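N-acetyltransferase (Staphylococcus aureus subsp. aureus, PDB 4LUA) is a GNAT-family N-acetyltransferase that probably transfers an acetyl group from acetyl-coenzyme A to an amine substrate not yet established. Local coordinates at residues K19-T24 / I67-L72; E27-D32 / K87-T92; K8-N13 / C55-C60; N13-Y18 / T42-I47; T120-N125 / H158-D163. One frame throughout, in Å; residues are numbered along the deposited sequence.

Contact 1: K19-T24 / I67-L72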
# COMPACT_ATOMS: atom_id res chain seq x y z
N LYS A 19 -4.69 0.37 -13.96
CA LYS A 19 -3.97 1.53 -14.42
C LYS A 19 -4.93 2.72 -14.38
O LYS A 19 -4.51 3.85 -14.02
CB LYS A 19 -3.45 1.29 -15.86
CG LYS A 19 -2.69 2.46 -16.44
CD LYS A 19 -2.09 2.09 -17.82
CE LYS A 19 -1.75 3.35 -18.55
NZ LYS A 19 -1.21 3.08 -19.91
N ARG A 20 -6.23 2.44 -14.58
CA ARG A 20 -7.18 3.55 -14.54
C ARG A 20 -7.27 4.06 -13.11
O ARG A 20 -7.35 5.29 -12.88
CB ARG A 20 -8.54 3.08 -15.01
CG ARG A 20 -9.66 4.11 -14.98
CD ARG A 20 -10.96 3.45 -15.47
NE ARG A 20 -10.73 2.64 -16.68
CZ ARG A 20 -10.98 1.33 -16.79
NH1 ARG A 20 -11.50 0.65 -15.76
NH2 ARG A 20 -10.72 0.68 -17.93
N LEU A 21 -7.25 3.15 -12.14
CA LEU A 21 -7.41 3.64 -10.76
C LEU A 21 -6.21 4.47 -10.34
O LEU A 21 -6.34 5.60 -9.76
CB LEU A 21 -7.51 2.45 -9.79
CG LEU A 21 -7.45 2.81 -8.30
CD1 LEU A 21 -8.78 3.44 -7.88
CD2 LEU A 21 -7.13 1.51 -7.50
N VAL A 22 -5.02 3.91 -10.54
CA VAL A 22 -3.85 4.58 -10.00
C VAL A 22 -3.56 5.90 -10.70
O VAL A 22 -3.10 6.86 -10.04
CB VAL A 22 -2.57 3.70 -9.90
CG1 VAL A 22 -2.86 2.39 -9.04
CG2 VAL A 22 -2.04 3.36 -11.29
N SER A 23 -3.86 6.00 -11.99
CA SER A 23 -3.68 7.27 -12.66
C SER A 23 -4.75 8.27 -12.23
O SER A 23 -4.49 9.47 -12.21
CB SER A 23 -3.62 7.11 -14.18
OG SER A 23 -4.81 6.52 -14.67
N THR A 24 -5.94 7.79 -11.84
CA THR A 24 -7.01 8.73 -11.49
C THR A 24 -6.86 9.23 -10.04
O THR A 24 -6.97 10.42 -9.73
CB THR A 24 -8.39 8.10 -11.70
OG1 THR A 24 -8.56 7.82 -13.10
CG2 THR A 24 -9.47 9.07 -11.27
N ILE A 67 -11.95 0.44 -6.48
CA ILE A 67 -11.88 1.70 -5.73
C ILE A 67 -10.65 1.89 -4.87
O ILE A 67 -10.40 2.99 -4.39
CB ILE A 67 -13.16 1.95 -4.89
CG1 ILE A 67 -13.31 0.92 -3.77
CG2 ILE A 67 -14.38 1.93 -5.86
CD1 ILE A 67 -14.45 1.34 -2.80
N ALA A 68 -9.88 0.82 -4.67
CA ALA A 68 -8.68 0.93 -3.84
C ALA A 68 -7.78 -0.25 -4.12
O ALA A 68 -8.24 -1.32 -4.56
CB ALA A 68 -9.02 0.96 -2.31
N THR A 69 -6.48 -0.05 -3.85
CA THR A 69 -5.54 -1.16 -4.02
C THR A 69 -4.38 -1.01 -3.04
O THR A 69 -4.08 0.11 -2.60
CB THR A 69 -4.96 -1.19 -5.47
OG1 THR A 69 -4.17 -2.38 -5.67
CG2 THR A 69 -4.15 0.08 -5.90
N ALA A 70 -3.75 -2.16 -2.71
CA ALA A 70 -2.41 -2.13 -2.09
C ALA A 70 -1.73 -3.43 -2.47
O ALA A 70 -2.41 -4.40 -2.80
CB ALA A 70 -2.54 -1.94 -0.54
N ALA A 71 -0.40 -3.42 -2.42
CA ALA A 71 0.42 -4.59 -2.77
C ALA A 71 1.29 -4.98 -1.54
O ALA A 71 1.69 -4.15 -0.71
CB ALA A 71 1.26 -4.23 -3.96
N LEU A 72 1.54 -6.28 -1.44
CA LEU A 72 2.39 -6.79 -0.41
C LEU A 72 3.57 -7.37 -1.19
O LEU A 72 3.44 -8.37 -1.92
CB LEU A 72 1.59 -7.86 0.36
CG LEU A 72 2.28 -8.54 1.51
CD1 LEU A 72 2.80 -7.49 2.52
CD2 LEU A 72 1.33 -9.56 2.19

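Contact 2: E27-D32 / K87-T92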
# COMPACT_ATOMS: atom_id res chain seq x y z
N GLU A 27 -2.52 10.21 -5.99
CA GLU A 27 -1.87 10.33 -4.68
C GLU A 27 -1.83 8.95 -3.98
O GLU A 27 -2.88 8.30 -3.73
CB GLU A 27 -2.66 11.31 -3.81
CG GLU A 27 -2.10 11.52 -2.42
CD GLU A 27 -2.94 12.48 -1.56
OE1 GLU A 27 -3.73 13.27 -2.13
OE2 GLU A 27 -2.76 12.42 -0.32
N GLU A 28 -0.63 8.51 -3.64
CA GLU A 28 -0.47 7.28 -2.85
C GLU A 28 -0.69 7.61 -1.37
O GLU A 28 -0.25 8.65 -0.90
CB GLU A 28 0.96 6.75 -3.07
CG GLU A 28 1.16 5.24 -2.89
CD GLU A 28 1.50 4.83 -1.47
OE1 GLU A 28 1.66 5.68 -0.61
OE2 GLU A 28 1.61 3.59 -1.26
N PHE A 29 -1.42 6.72 -0.67
CA PHE A 29 -1.91 7.06 0.69
C PHE A 29 -0.81 7.43 1.70
O PHE A 29 -1.10 8.23 2.61
CB PHE A 29 -2.67 5.80 1.18
CG PHE A 29 -3.34 5.99 2.53
CD1 PHE A 29 -4.60 6.54 2.60
CD2 PHE A 29 -2.69 5.56 3.68
CE1 PHE A 29 -5.25 6.68 3.89
CE2 PHE A 29 -3.32 5.73 4.94
CZ PHE A 29 -4.57 6.27 5.00
N THR A 30 0.38 6.87 1.56
CA THR A 30 1.47 7.17 2.50
C THR A 30 2.44 8.17 1.97
O THR A 30 3.42 8.47 2.67
CB THR A 30 2.30 5.89 2.83
OG1 THR A 30 2.94 5.34 1.66
CG2 THR A 30 1.34 4.81 3.39
N GLN A 31 2.22 8.73 0.77
CA GLN A 31 3.17 9.69 0.21
C GLN A 31 2.59 11.10 0.27
O GLN A 31 1.83 11.43 1.19
CB GLN A 31 3.59 9.28 -1.19
CG GLN A 31 4.22 7.91 -1.13
CD GLN A 31 4.64 7.33 -2.47
OE1 GLN A 31 4.39 7.87 -3.58
NE2 GLN A 31 5.29 6.15 -2.37
N ASP A 32 2.98 11.99 -0.64
CA ASP A 32 2.57 13.38 -0.50
C ASP A 32 1.39 13.72 -1.41
O ASP A 32 1.17 13.11 -2.45
CB ASP A 32 3.80 14.26 -0.84
CG ASP A 32 3.51 15.74 -0.76
OD1 ASP A 32 3.44 16.25 0.40
OD2 ASP A 32 3.39 16.44 -1.83
N LYS A 87 3.02 -1.60 -0.18
CA LYS A 87 3.39 -0.62 -1.22
C LYS A 87 2.18 -0.33 -2.09
O LYS A 87 1.19 -1.08 -2.11
CB LYS A 87 4.53 -1.21 -2.13
CG LYS A 87 5.83 -1.22 -1.34
CD LYS A 87 7.01 -1.61 -2.19
CE LYS A 87 7.83 -0.41 -2.60
NZ LYS A 87 8.75 -0.78 -3.72
N TYR A 88 2.32 0.73 -2.89
CA TYR A 88 1.35 1.02 -3.98
C TYR A 88 -0.08 1.03 -3.46
O TYR A 88 -0.98 0.40 -4.03
CB TYR A 88 1.50 -0.00 -5.12
CG TYR A 88 2.96 -0.10 -5.57
CD1 TYR A 88 3.68 1.03 -5.90
CD2 TYR A 88 3.59 -1.34 -5.62
CE1 TYR A 88 5.03 0.93 -6.29
CE2 TYR A 88 4.92 -1.44 -6.00
CZ TYR A 88 5.62 -0.30 -6.31
OH TYR A 88 6.95 -0.40 -6.70
N ASN A 89 -0.30 1.81 -2.41
CA ASN A 89 -1.63 1.88 -1.76
C ASN A 89 -2.32 3.12 -2.28
O ASN A 89 -1.97 4.26 -1.90
CB ASN A 89 -1.39 1.93 -0.26
CG ASN A 89 -2.68 1.96 0.62
OD1 ASN A 89 -2.63 2.43 1.75
ND2 ASN A 89 -3.84 1.52 0.08
N PHE A 90 -3.26 2.93 -3.22
CA PHE A 90 -4.03 4.06 -3.77
C PHE A 90 -5.48 3.83 -3.43
O PHE A 90 -6.03 2.75 -3.72
CB PHE A 90 -3.87 4.09 -5.32
CG PHE A 90 -2.46 4.39 -5.75
CD1 PHE A 90 -2.04 5.69 -5.99
CD2 PHE A 90 -1.56 3.34 -5.93
CE1 PHE A 90 -0.71 5.98 -6.39
CE2 PHE A 90 -0.24 3.61 -6.34
CZ PHE A 90 0.19 4.91 -6.57
N VAL A 91 -6.11 4.82 -2.80
CA VAL A 91 -7.48 4.64 -2.30
C VAL A 91 -8.32 5.81 -2.78
O VAL A 91 -7.93 6.96 -2.54
CB VAL A 91 -7.48 4.72 -0.77
CG1 VAL A 91 -8.88 4.40 -0.24
CG2 VAL A 91 -6.41 3.85 -0.18
N THR A 92 -9.44 5.56 -3.47
CA THR A 92 -10.32 6.64 -3.90
C THR A 92 -10.69 7.51 -2.70
O THR A 92 -11.08 6.99 -1.66
CB THR A 92 -11.56 6.08 -4.61
OG1 THR A 92 -11.11 5.38 -5.78
CG2 THR A 92 -12.46 7.26 -5.06
O HOH W 1 -4.46 7.00 -1.88

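Contact 3: K8-N13 / C55-C60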
# COMPACT_ATOMS: atom_id res chain seq x y z
N LYS A 8 -10.30 -8.61 -3.83
CA LYS A 8 -9.91 -9.59 -4.83
C LYS A 8 -8.42 -9.57 -5.03
O LYS A 8 -7.76 -8.53 -4.82
CB LYS A 8 -10.57 -9.30 -6.20
CG LYS A 8 -12.13 -9.28 -6.22
CD LYS A 8 -12.73 -9.10 -7.67
CE LYS A 8 -14.16 -8.47 -7.67
NZ LYS A 8 -14.93 -8.42 -8.99
N THR A 9 -7.87 -10.70 -5.42
CA THR A 9 -6.48 -10.71 -5.83
C THR A 9 -6.50 -10.27 -7.28
O THR A 9 -7.28 -10.78 -8.11
CB THR A 9 -5.83 -12.10 -5.68
OG1 THR A 9 -5.73 -12.45 -4.28
CG2 THR A 9 -4.42 -12.07 -6.22
N LEU A 10 -5.61 -9.35 -7.62
CA LEU A 10 -5.54 -8.83 -8.99
C LEU A 10 -4.47 -9.59 -9.72
O LEU A 10 -3.48 -10.04 -9.13
CB LEU A 10 -5.18 -7.33 -8.98
CG LEU A 10 -6.13 -6.47 -8.14
CD1 LEU A 10 -5.76 -4.98 -8.41
CD2 LEU A 10 -7.61 -6.78 -8.57
N THR A 11 -4.67 -9.77 -11.01
CA THR A 11 -3.68 -10.40 -11.89
C THR A 11 -3.44 -9.52 -13.12
O THR A 11 -3.92 -8.39 -13.19
CB THR A 11 -4.14 -11.80 -12.34
OG1 THR A 11 -5.15 -11.67 -13.35
CG2 THR A 11 -4.68 -12.60 -11.14
N ASN A 12 -2.70 -10.06 -14.10
CA ASN A 12 -2.41 -9.33 -15.34
C ASN A 12 -3.66 -8.87 -16.07
O ASN A 12 -3.68 -7.82 -16.77
CB ASN A 12 -1.70 -10.26 -16.31
CG ASN A 12 -0.33 -10.66 -15.82
OD1 ASN A 12 0.61 -9.86 -15.87
ND2 ASN A 12 -0.20 -11.91 -15.34
N ASN A 13 -4.70 -9.67 -15.90
CA ASN A 13 -5.96 -9.36 -16.54
C ASN A 13 -6.66 -8.16 -15.96
O ASN A 13 -7.68 -7.71 -16.50
CB ASN A 13 -6.89 -10.56 -16.53
CG ASN A 13 -6.62 -11.51 -17.69
OD1 ASN A 13 -5.48 -11.61 -18.22
ND2 ASN A 13 -7.67 -12.22 -18.10
N CYS A 55 5.16 -10.56 -5.21
CA CYS A 55 4.37 -9.38 -4.99
C CYS A 55 2.96 -9.83 -5.24
O CYS A 55 2.66 -10.33 -6.35
CB CYS A 55 4.69 -8.35 -6.06
SG CYS A 55 3.97 -6.76 -5.77
N ILE A 56 2.10 -9.69 -4.26
CA ILE A 56 0.70 -9.98 -4.46
C ILE A 56 -0.05 -8.66 -4.36
O ILE A 56 0.20 -7.83 -3.48
CB ILE A 56 0.16 -11.01 -3.44
CG1 ILE A 56 -1.31 -11.31 -3.76
CG2 ILE A 56 0.17 -10.49 -2.04
CD1 ILE A 56 -1.86 -12.52 -3.05
N VAL A 57 -0.96 -8.44 -5.29
CA VAL A 57 -1.72 -7.18 -5.38
C VAL A 57 -3.19 -7.38 -5.10
O VAL A 57 -3.82 -8.30 -5.65
CB VAL A 57 -1.54 -6.57 -6.81
CG1 VAL A 57 -2.29 -5.21 -6.91
CG2 VAL A 57 -0.04 -6.43 -7.15
N PHE A 58 -3.75 -6.53 -4.23
CA PHE A 58 -5.16 -6.68 -3.88
C PHE A 58 -5.95 -5.49 -4.35
O PHE A 58 -5.42 -4.32 -4.29
CB PHE A 58 -5.24 -6.72 -2.33
CG PHE A 58 -4.41 -7.84 -1.74
CD1 PHE A 58 -4.81 -9.15 -1.97
CD2 PHE A 58 -3.27 -7.59 -0.94
CE1 PHE A 58 -4.05 -10.22 -1.46
CE2 PHE A 58 -2.52 -8.66 -0.39
CZ PHE A 58 -2.90 -9.96 -0.66
N GLY A 59 -7.21 -5.74 -4.74
CA GLY A 59 -8.09 -4.63 -5.12
C GLY A 59 -9.41 -4.68 -4.38
O GLY A 59 -9.93 -5.75 -4.15
N CYS A 60 -9.92 -3.53 -3.96
CA CYS A 60 -11.25 -3.48 -3.35
C CYS A 60 -12.24 -3.06 -4.44
O CYS A 60 -12.07 -2.02 -5.12
CB CYS A 60 -11.27 -2.36 -2.31
SG CYS A 60 -10.08 -2.73 -0.97
O HOH W 2 -1.46 -10.45 -7.42

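Contact 4: N13-Y18 / T42-I47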
# COMPACT_ATOMS: atom_id res chain seq x y z
N ASN A 13 -4.70 -9.67 -15.90
CA ASN A 13 -5.96 -9.36 -16.54
C ASN A 13 -6.66 -8.16 -15.96
O ASN A 13 -7.68 -7.71 -16.50
CB ASN A 13 -6.89 -10.56 -16.53
CG ASN A 13 -6.62 -11.51 -17.69
OD1 ASN A 13 -5.48 -11.61 -18.22
ND2 ASN A 13 -7.67 -12.22 -18.10
N ASP A 14 -6.12 -7.63 -14.86
CA ASP A 14 -6.69 -6.42 -14.26
C ASP A 14 -5.90 -5.18 -14.58
O ASP A 14 -6.21 -4.05 -14.08
CB ASP A 14 -6.81 -6.60 -12.74
CG ASP A 14 -7.71 -7.78 -12.41
OD1 ASP A 14 -8.88 -7.78 -12.93
OD2 ASP A 14 -7.23 -8.76 -11.78
N PHE A 15 -4.90 -5.37 -15.45
CA PHE A 15 -4.04 -4.25 -15.84
C PHE A 15 -4.82 -2.94 -16.16
O PHE A 15 -4.57 -1.88 -15.56
CB PHE A 15 -3.19 -4.66 -17.05
CG PHE A 15 -2.25 -3.60 -17.49
CD1 PHE A 15 -2.68 -2.58 -18.34
CD2 PHE A 15 -0.93 -3.63 -17.08
CE1 PHE A 15 -1.79 -1.58 -18.78
CE2 PHE A 15 -0.03 -2.64 -17.50
CZ PHE A 15 -0.46 -1.62 -18.34
N ASN A 16 -5.76 -3.03 -17.11
CA ASN A 16 -6.51 -1.84 -17.56
C ASN A 16 -7.14 -1.09 -16.40
O ASN A 16 -6.88 0.14 -16.23
CB ASN A 16 -7.53 -2.21 -18.66
CG ASN A 16 -6.85 -2.67 -19.94
OD1 ASN A 16 -5.70 -2.27 -20.20
ND2 ASN A 16 -7.54 -3.52 -20.75
N GLU A 17 -7.81 -1.85 -15.54
CA GLU A 17 -8.55 -1.26 -14.43
C GLU A 17 -7.56 -0.70 -13.40
O GLU A 17 -7.79 0.40 -12.81
CB GLU A 17 -9.49 -2.32 -13.83
CG GLU A 17 -10.68 -2.72 -14.76
CD GLU A 17 -10.33 -3.62 -15.96
OE1 GLU A 17 -9.32 -4.39 -15.93
OE2 GLU A 17 -11.09 -3.57 -16.97
N TYR A 18 -6.46 -1.42 -13.20
CA TYR A 18 -5.52 -1.01 -12.18
C TYR A 18 -4.98 0.32 -12.67
O TYR A 18 -4.87 1.32 -11.91
CB TYR A 18 -4.42 -2.05 -12.02
CG TYR A 18 -3.43 -1.73 -10.92
CD1 TYR A 18 -3.60 -2.25 -9.66
CD2 TYR A 18 -2.33 -0.92 -11.18
CE1 TYR A 18 -2.69 -1.94 -8.66
CE2 TYR A 18 -1.41 -0.62 -10.21
CZ TYR A 18 -1.60 -1.14 -8.94
OH TYR A 18 -0.70 -0.82 -7.91
N THR A 42 5.34 -0.66 -17.31
CA THR A 42 6.23 -1.78 -17.00
C THR A 42 6.08 -2.18 -15.54
O THR A 42 5.97 -3.37 -15.22
CB THR A 42 7.69 -1.43 -17.30
OG1 THR A 42 7.82 -1.20 -18.70
CG2 THR A 42 8.59 -2.59 -16.91
N LEU A 43 6.06 -1.19 -14.66
CA LEU A 43 5.87 -1.43 -13.23
C LEU A 43 4.56 -2.16 -12.93
O LEU A 43 4.54 -3.16 -12.17
CB LEU A 43 5.92 -0.11 -12.46
CG LEU A 43 5.85 -0.25 -10.93
CD1 LEU A 43 6.88 -1.22 -10.32
CD2 LEU A 43 5.93 1.11 -10.27
N ILE A 44 3.46 -1.64 -13.49
CA ILE A 44 2.15 -2.24 -13.29
C ILE A 44 2.21 -3.71 -13.74
O ILE A 44 1.82 -4.62 -12.99
CB ILE A 44 1.04 -1.43 -14.03
CG1 ILE A 44 0.93 0.00 -13.45
CG2 ILE A 44 -0.34 -2.15 -13.98
CD1 ILE A 44 -0.25 0.82 -14.05
N HIS A 45 2.73 -3.95 -14.96
CA HIS A 45 2.85 -5.34 -15.38
C HIS A 45 3.65 -6.22 -14.41
O HIS A 45 3.24 -7.35 -14.09
CB HIS A 45 3.48 -5.45 -16.79
CG HIS A 45 3.62 -6.87 -17.28
ND1 HIS A 45 4.84 -7.51 -17.34
CD2 HIS A 45 2.70 -7.76 -17.71
CE1 HIS A 45 4.66 -8.74 -17.79
NE2 HIS A 45 3.37 -8.92 -18.02
N ASP A 46 4.78 -5.69 -13.96
CA ASP A 46 5.68 -6.42 -13.09
C ASP A 46 5.00 -6.79 -11.76
O ASP A 46 5.18 -7.91 -11.27
CB ASP A 46 6.95 -5.61 -12.81
CG ASP A 46 7.87 -5.50 -14.06
OD1 ASP A 46 7.69 -6.27 -15.04
OD2 ASP A 46 8.78 -4.63 -14.03
N ILE A 47 4.21 -5.89 -11.19
CA ILE A 47 3.58 -6.25 -9.91
C ILE A 47 2.39 -7.19 -10.11
O ILE A 47 2.12 -8.07 -9.25
CB ILE A 47 3.21 -5.03 -9.02
CG1 ILE A 47 2.12 -4.17 -9.66
CG2 ILE A 47 4.48 -4.23 -8.67
CD1 ILE A 47 1.45 -3.30 -8.63

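Contact 5: T120-N125 / H158-D163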
# COMPACT_ATOMS: atom_id res chain seq x y z
N THR A 120 5.69 -0.79 6.70
CA THR A 120 5.16 0.22 5.80
C THR A 120 6.01 1.48 6.00
O THR A 120 6.56 1.74 7.09
CB THR A 120 3.63 0.51 6.13
OG1 THR A 120 3.04 1.22 5.03
CG2 THR A 120 3.43 1.30 7.45
N SER A 121 6.14 2.29 4.94
CA SER A 121 6.90 3.54 4.99
C SER A 121 5.95 4.70 4.72
O SER A 121 5.01 4.57 3.92
CB SER A 121 8.08 3.57 3.95
OG SER A 121 7.49 3.29 2.66
N ILE A 122 6.17 5.81 5.45
CA ILE A 122 5.20 6.95 5.35
C ILE A 122 6.03 8.21 5.26
O ILE A 122 6.94 8.47 6.09
CB ILE A 122 4.30 7.00 6.62
CG1 ILE A 122 3.58 5.65 6.82
CG2 ILE A 122 3.24 8.15 6.50
CD1 ILE A 122 2.70 5.63 8.10
N VAL A 123 5.72 9.09 4.29
CA VAL A 123 6.46 10.33 4.24
C VAL A 123 6.32 11.11 5.54
O VAL A 123 5.24 11.11 6.19
CB VAL A 123 5.97 11.17 3.05
CG1 VAL A 123 6.45 12.61 3.14
CG2 VAL A 123 6.45 10.49 1.72
N SER A 124 7.39 11.75 5.94
CA SER A 124 7.47 12.16 7.34
C SER A 124 6.46 13.14 7.89
O SER A 124 6.24 13.14 9.10
CB SER A 124 8.88 12.57 7.69
OG SER A 124 9.18 13.77 7.03
N ASN A 125 5.86 13.99 7.04
CA ASN A 125 4.87 14.91 7.62
C ASN A 125 3.45 14.42 7.34
O ASN A 125 2.50 15.13 7.69
CB ASN A 125 5.09 16.29 7.04
CG ASN A 125 4.96 16.30 5.51
OD1 ASN A 125 5.12 15.26 4.84
ND2 ASN A 125 4.70 17.50 4.96
N HIS A 158 9.02 7.88 7.83
CA HIS A 158 8.92 7.01 9.02
C HIS A 158 8.73 5.58 8.54
O HIS A 158 8.03 5.32 7.54
CB HIS A 158 7.77 7.39 9.95
CG HIS A 158 8.00 8.68 10.66
ND1 HIS A 158 7.27 9.82 10.36
CD2 HIS A 158 8.93 9.04 11.57
CE1 HIS A 158 7.73 10.82 11.11
NE2 HIS A 158 8.77 10.39 11.81
N TRP A 159 9.33 4.63 9.26
CA TRP A 159 9.06 3.23 8.99
C TRP A 159 8.29 2.70 10.19
O TRP A 159 8.62 2.98 11.33
CB TRP A 159 10.41 2.47 8.94
CG TRP A 159 11.08 2.66 7.62
CD1 TRP A 159 12.07 3.59 7.28
CD2 TRP A 159 10.77 1.93 6.43
NE1 TRP A 159 12.39 3.43 5.94
CE2 TRP A 159 11.61 2.44 5.39
CE3 TRP A 159 9.87 0.89 6.14
CZ2 TRP A 159 11.57 1.91 4.08
CZ3 TRP A 159 9.84 0.37 4.84
CH2 TRP A 159 10.69 0.90 3.83
N LEU A 160 7.21 1.94 9.92
CA LEU A 160 6.42 1.31 10.97
C LEU A 160 6.37 -0.17 10.70
O LEU A 160 6.50 -0.59 9.55
CB LEU A 160 4.97 1.86 10.91
CG LEU A 160 4.78 3.29 11.51
CD1 LEU A 160 5.34 4.36 10.56
CD2 LEU A 160 3.23 3.57 11.73
N PHE A 161 6.09 -0.95 11.73
CA PHE A 161 5.99 -2.39 11.54
C PHE A 161 4.79 -2.93 12.31
O PHE A 161 4.35 -2.35 13.32
CB PHE A 161 7.26 -3.11 12.03
CG PHE A 161 7.42 -3.11 13.53
CD1 PHE A 161 6.86 -4.12 14.33
CD2 PHE A 161 8.12 -2.07 14.14
CE1 PHE A 161 7.01 -4.10 15.75
CE2 PHE A 161 8.29 -2.04 15.56
CZ PHE A 161 7.73 -3.05 16.34
N TYR A 162 4.32 -4.11 11.87
CA TYR A 162 3.31 -4.84 12.64
C TYR A 162 3.90 -6.19 12.97
O TYR A 162 4.34 -6.94 12.06
CB TYR A 162 2.02 -5.01 11.77
CG TYR A 162 0.88 -5.63 12.53
CD1 TYR A 162 0.84 -6.98 12.75
CD2 TYR A 162 -0.18 -4.83 12.99
CE1 TYR A 162 -0.20 -7.54 13.48
CE2 TYR A 162 -1.22 -5.39 13.71
CZ TYR A 162 -1.22 -6.74 13.95
OH TYR A 162 -2.25 -7.36 14.67
N ASP A 163 3.82 -6.50 14.26
CA ASP A 163 4.40 -7.69 14.85
C ASP A 163 3.49 -8.86 14.59
O ASP A 163 2.49 -9.02 15.33
CB ASP A 163 4.58 -7.47 16.36
CG ASP A 163 5.20 -8.66 17.05
OD1 ASP A 163 5.54 -8.50 18.24
OD2 ASP A 163 5.34 -9.74 16.42
O HOH W 3 4.92 10.01 8.89

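Contact 1: K19-T24 / I67-L72
Leu21 and Val22 of helix 15-25 pack on Thr69 of strand 65-75, one of the helix-on-sheet layers of the GNAT fold. The short helical and strand segments run nearly perpendicular, at 96°, with their axes 9.0 Å apart. No hydrogen bond crosses; Leu21 and Val22 offer only methyl groups to the strand. The two branches of the leucine straddle neighbouring parts of it. Leu21 CD1 sits 3.9 Å from Ile67 C, whereas Leu21 CD2 meets Thr69 CG2 at 3.7 Å and also touches the backbone at Ala68. Val22 adds its CG1, and so Thr69 CG2 receives a methyl from each of two consecutive helix residues. Around them, Val22 also packs on Phe90 and Leu21 on Thr92.

The hydroxyl of Thr69 is turned to another strand. Its OG1 stands anti to the residue's own N (chi1 -173°), which puts CG2 between N and the carbonyl carbon, facing the helix, while OG1 is hydrogen-bonded to the backbone O of Phe58 on strand 55-62.

Contact 2: E27-D32 / K87-T92
Glu28 and Phe29 bring the irregular segment 27-32 against the end of strand 83-91, with the CA atoms of Glu28 and Phe90 only 4.9 Å apart. A type I turn from Glu28 to Gln31 reverses the chain here. Just one direct backbone bond crosses, from Phe29 N to Asn89 O at 2.8 Å and almost straight (175°). A water extends the link, donating to Glu27 O and accepting from Val91 N.

The Glu28 carboxylate ties the strand to the turn. Bent at chi2 (-90°), the side chain folds back so that OE2 accepts from Asn89 N at 2.9 Å, the donor lying above the carboxylate plane. OE1 serves the turn instead, taking both Thr30 N and Thr30 OG1, the hydroxyl on its syn side at 2.6 Å. Three donors thus hold the buried carboxylate. The loop runs along the outer edge of strand 83-91, the outermost of the four-stranded antiparallel sheet of the GNAT fold.

Two aromatic side chains flank this polar core. Glu28 CG lies over one face of the Phe90 ring, 4.0 Å from its centroid, in a CH-pi contact. Phe29 runs alongside Asn89, ring and amide planes 44° apart, and Phe29 CB approaches Asn89 OD1 to 3.4 Å. The Asn89 amide itself is hydrogen-bonded to Asn99 through OD1 and to Thr69 O through ND2.

Contact 3: K8-N13 / C55-C60
Lys8 and Gly59 form a hydrogen-bonded antiparallel pair, with Lys8 N donating to Gly59 O at 2.9 Å and Gly59 N returning a bond to Lys8 O at 2.8 Å. Leu10 N continues the ladder to Val57 O at 2.9 Å, almost straight at 178°. Beyond it the chains diverge, and a water fills the next step, donating to Leu10 O and accepting from Val57 N. These bonds fasten the outermost strand 6-9 to strand 55-62, at one side of the four-stranded antiparallel sheet of the GNAT fold.

The side chains sort by face. Thr9 crosses Phe58 obliquely, Thr9 OG1 at the ring edge, 4.0 Å from Phe58 CE1, while its CG2 leans on Ile56 CG1. On the other face Leu10 crosses Val57 at about a right angle, Leu10 CD1 lying 3.8 Å from Val57 CG1. Leu10 CG is beside its backbone N (chi1 -55°), which swings the branched end over Gly59, and Tyr18 of helix 15-25 covers both Leu10 and Val57.

Contact 4: N13-Y18 / T42-I47
Ile44 pushes its CG2 methyl into the notch between the rings of Phe15 and Tyr18, which flank it one turn apart on helix 15-25. Ile44 CG2 lies 3.5 Å from Phe15 CD2 and 3.6 Å from Tyr18 CD2, oblique to both rings. Phe15 crosses the isoleucine at about a right angle; its CD2-CE2 side rests on Ile44, and the backbone N of His45 lies at the ring edge, 4.0 Å from Phe15 CE2. On the tyrosine side, Ile44 CD1 sits in the plane of the ring at its edge.

Both aromatic side chains have CG anti to the backbone N (chi1 -178° in Phe15), which sends them across to helix 41-48. Tyr18 brings its outer end up to Ile47, crossing it at about a right angle, with Ile47 CD1 3.4 Å from Tyr18 OH. Val57 and Tyr88 line the sheet side of Tyr18. No hydrogen bond joins the segments; these helices of the GNAT fold meet mainly through hydrocarbon and aromatic surfaces, consistent with cohesion by burial.

Contact 5: T120-N125 / H158-D163
Ser121 and Trp159 face each other as a non-hydrogen-bonded pair in the three-stranded antiparallel sheet of this GNAT fold, where strand 117-123 runs beside strand 153-163. Trp159 CG lies beside its backbone N, anti to the carbonyl carbon (chi1 -80°), which brings the indole back over the neighbouring strand. Its six-membered ring is flat above Ser121 CB, 3.6 Å from the centroid and just 6° off the ring normal, a CH-pi contact. NE1 is hydrogen-bonded to Glu144 of strand 139-150.

The opposite face carries Thr120, Ile122, Leu160 and the His158 ring. Thr120 and Leu160 lie side by side and point the same way, with Thr120 CG2 3.8 Å from Leu160 CB. Ile122 slants across toward Leu160, their CD1 methyls 3.8 Å apart, and Tyr133 of helix 127-135 packs on both. Two reciprocal pairs of backbone bonds fix the register, Thr120 with Leu160 and Ile122 with His158.

Past the last pair the chain turns at Ser124, and the His158 imidazole comes edge-on to it, His158 CE1 3.4 Å from Ser124 O. A water in the plane of that ring is hydrogen-bonded to His158 ND1 at 2.8 Å and donates to Val123 O.

In the fold
Contacts 1 to 4 gather round the four-stranded sheet and interleave along the chain, contact 4 being nested within the loop that contact 3 closes. Contacts 1 and 4 share helix 15-25, and their centres lie about 9 Å apart. Contacts 1, 2 and 3 are joined through adjacent strands: Thr69 N meets Phe90 O on one side and Thr69 OG1 meets Phe58 O on the other. Contact 5 comes last, on the three-stranded sheet, with its centre about 25 Å from that of contact 4. Contact 2 links the two sheets, since Thr30 O lies 2.9 Å from Val123 N, so the loop after helix 15-25 spans both halves of the acetyltransferase fold.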